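Local coordinates for protein glycosyl hydrolase (Rhizobium leguminosarum bv. trifolii, PDB 5NDX) that probably hydrolyses O-glycosidic bonds as a family 39 glycosidase, a bacterial orthologue of human alpha-L-iduronidase, at residues A282-A285 / G286-R290. The protein carries 2 engineered substitutions. Residues are numbered along the deposited sequence; the frame is centred on the assembly and turned at random.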
ATOM      1  N   ALA A 282     -15.568   0.997   5.056  1.00 28.77           N
ATOM      2  CA  ALA A 282     -15.330   1.897   3.963  1.00 29.80           C
ATOM      3  C   ALA A 282     -14.792   3.256   4.405  1.00 29.40           C
ATOM      4  O   ALA A 282     -14.086   3.898   3.627  1.00 28.85           O
ATOM      5  CB  ALA A 282     -16.597   2.057   3.134  1.00 29.86           C
ATOM      6  N   TYR A 283     -15.005   3.644   5.663  1.00 28.12           N
ATOM      7  CA  TYR A 283     -14.445   4.878   6.151  1.00 27.59           C
ATOM      8  C   TYR A 283     -12.956   4.947   5.913  1.00 27.85           C
ATOM      9  O   TYR A 283     -12.445   5.989   5.528  1.00 27.83           O
ATOM     10  CB  TYR A 283     -14.735   5.094   7.651  1.00 27.57           C
ATOM     11  CG  TYR A 283     -14.009   6.295   8.234  1.00 26.66           C
ATOM     12  CD1 TYR A 283     -12.713   6.183   8.696  1.00 27.44           C
ATOM     13  CD2 TYR A 283     -14.601   7.545   8.268  1.00 26.56           C
ATOM     14  CE1 TYR A 283     -12.025   7.267   9.207  1.00 27.38           C
ATOM     15  CE2 TYR A 283     -13.913   8.640   8.747  1.00 26.35           C
ATOM     16  CZ  TYR A 283     -12.638   8.487   9.231  1.00 27.29           C
ATOM     17  OH  TYR A 283     -11.934   9.547   9.724  1.00 28.77           O
ATOM     18  N   TYR A 284     -12.258   3.844   6.156  1.00 26.31           N
ATOM     19  CA  TYR A 284     -10.826   3.827   6.017  1.00 27.96           C
ATOM     20  C   TYR A 284     -10.414   3.934   4.533  1.00 27.48           C
ATOM     21  O   TYR A 284      -9.471   4.609   4.245  1.00 27.87           O
ATOM     22  CB  TYR A 284     -10.243   2.569   6.611  1.00 28.22           C
ATOM     23  CG  TYR A 284      -8.721   2.505   6.759  1.00 29.05           C
ATOM     24  CD1 TYR A 284      -7.922   3.641   6.973  1.00 29.43           C
ATOM     25  CD2 TYR A 284      -8.091   1.267   6.782  1.00 29.38           C
ATOM     26  CE1 TYR A 284      -6.545   3.513   7.177  1.00 28.75           C
ATOM     27  CE2 TYR A 284      -6.734   1.153   6.948  1.00 31.48           C
ATOM     28  CZ  TYR A 284      -5.944   2.272   7.145  1.00 29.85           C
ATOM     29  OH  TYR A 284      -4.579   2.081   7.314  1.00 29.18           O
ATOM     30  N   ALA A 285     -11.157   3.304   3.628  1.00 27.13           N
ATOM     31  CA  ALA A 285     -10.865   3.470   2.217  1.00 28.60           C
ATOM     32  C   ALA A 285     -11.012   4.910   1.822  1.00 28.85           C
ATOM     33  O   ALA A 285     -10.183   5.449   1.077  1.00 30.80           O
ATOM     34  CB  ALA A 285     -11.793   2.587   1.387  1.00 28.81           C
ATOM     35  N   GLY A 286     -12.117   5.535   2.277  1.00 29.12           N
ATOM     36  CA  GLY A 286     -12.390   6.936   1.968  1.00 28.80           C
ATOM     37  C   GLY A 286     -11.309   7.864   2.465  1.00 28.90           C
ATOM     38  O   GLY A 286     -10.792   8.715   1.721  1.00 29.86           O
ATOM     39  N   ILE A 287     -10.931   7.656   3.708  1.00 28.42           N
ATOM     40  CA  ILE A 287      -9.968   8.524   4.363  1.00 29.87           C
ATOM     41  C   ILE A 287      -8.562   8.411   3.789  1.00 29.55           C
ATOM     42  O   ILE A 287      -7.860   9.410   3.691  1.00 29.86           O
ATOM     43  CB  ILE A 287     -10.000   8.329   5.913  1.00 30.83           C
ATOM     44  CG1 ILE A 287      -9.682   9.653   6.607  1.00 34.04           C
ATOM     45  CG2 ILE A 287      -8.976   7.353   6.387  1.00 31.70           C
ATOM     46  CD1 ILE A 287     -10.860  10.626   6.532  1.00 34.85           C
ATOM     47  N   ILE A 288      -8.109   7.209   3.429  1.00 29.71           N
ATOM     48  CA  ILE A 288      -6.822   7.071   2.688  1.00 28.62           C
ATOM     49  C   ILE A 288      -6.844   7.877   1.378  1.00 30.03           C
ATOM     50  O   ILE A 288      -5.897   8.626   1.049  1.00 28.55           O
ATOM     51  CB  ILE A 288      -6.551   5.586   2.370  1.00 31.67           C
ATOM     52  CG1 ILE A 288      -6.170   4.820   3.674  1.00 32.39           C
ATOM     53  CG2 ILE A 288      -5.400   5.403   1.378  1.00 32.65           C
ATOM     54  CD1 ILE A 288      -6.262   3.302   3.573  1.00 30.92           C
ATOM     55  N   ALA A 289      -7.946   7.745   0.618  1.00 28.92           N
ATOM     56  CA  ALA A 289      -8.052   8.456  -0.614  1.00 28.98           C
ATOM     57  C   ALA A 289      -8.138   9.984  -0.389  1.00 30.15           C
ATOM     58  O   ALA A 289      -7.555  10.779  -1.153  1.00 30.26           O
ATOM     59  CB  ALA A 289      -9.206   7.932  -1.451  1.00 27.60           C
ATOM     60  N   ARG A 290      -8.851  10.384   0.657  1.00 30.49           N
ATOM     61  CA  ARG A 290      -8.984  11.769   0.990  1.00 31.70           C
ATOM     62  C   ARG A 290      -7.642  12.414   1.347  1.00 30.82           C
ATOM     63  O   ARG A 290      -7.350  13.513   0.893  1.00 31.46           O
ATOM     64  CB  ARG A 290     -10.004  11.946   2.114  1.00 33.98           C
ATOM     65  CG  ARG A 290      -9.978  13.270   2.806  1.00 36.63           C
ATOM     66  CD  ARG A 290     -11.210  13.396   3.663  1.00 41.46           C
ATOM     67  NE  ARG A 290     -11.162  14.539   4.538  1.00 47.02           N
ATOM     68  CZ  ARG A 290     -11.833  15.680   4.403  1.00 48.62           C
ATOM     69  NH1 ARG A 290     -12.632  15.929   3.409  1.00 49.71           N
ATOM     70  NH2 ARG A 290     -11.633  16.621   5.293  1.00 56.24           N
TER
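Tyr284 holds CG anti to its backbone N (chi1 -170°), and Ile288, one turn on, holds CG1 anti to its carbonyl carbon (chi1 -72°). These torsions, with the extended end of the Ile288 side chain and the turn of the Tyr284 ring about its own bond, bring CD1 of Ile288 over one face of the ring. CD1 of Ile288 lies 3.7 Å from the centroid of the Tyr284 ring and 13° off the ring normal, a CH-pi contact. CE1 of Tyr284 is the ring atom nearest CD1 of Ile288, at 3.6 Å. Ile287 reaches the same ring differently: its CG2 sits at the edge, near the ring plane, 3.9 Å from CD1 of Tyr284. Ile287 also turns its other branch to Tyr283. There CD1 of Ile287 lies 3.5 Å from OH of Tyr283, and the two side chains cross obliquely. That hydroxyl hydrogen-bonds to the carbonyl O of Asp416.

The backbone supplies four successive i to i+4 bonds of an alpha-helix. The first runs from Gly286 N to Ala282 O, 2.9 Å long and nearly straight. The last, from Ala289 N to Ala285 O, is longer at 3.2 Å. Ala285 touches Pro364 and Ser368 of helix 364-372.

Replacing Tyr284 with an alanine would probably leave CD1 of Ile288 without its aromatic face and open a gap beside CG2 of Ile287.

This buried turn belongs to helix 282-300, which links strands 261-263 and 307-310 of the TIM barrel. The side chain of Tyr284 is about 9 Å from a bound iduronide ligand (8U8) and packs edge-to-face with His279. Across the two segments, apolar and CH-pi contacts help to set how the side chains lie, while main-chain bonds hold the helical turn. Placement of the Tyr284 ring against Ile287 and Ile288 thus probably rests on shape and burial, whereas the hydroxyl of Tyr283 has a polar partner in Asp416.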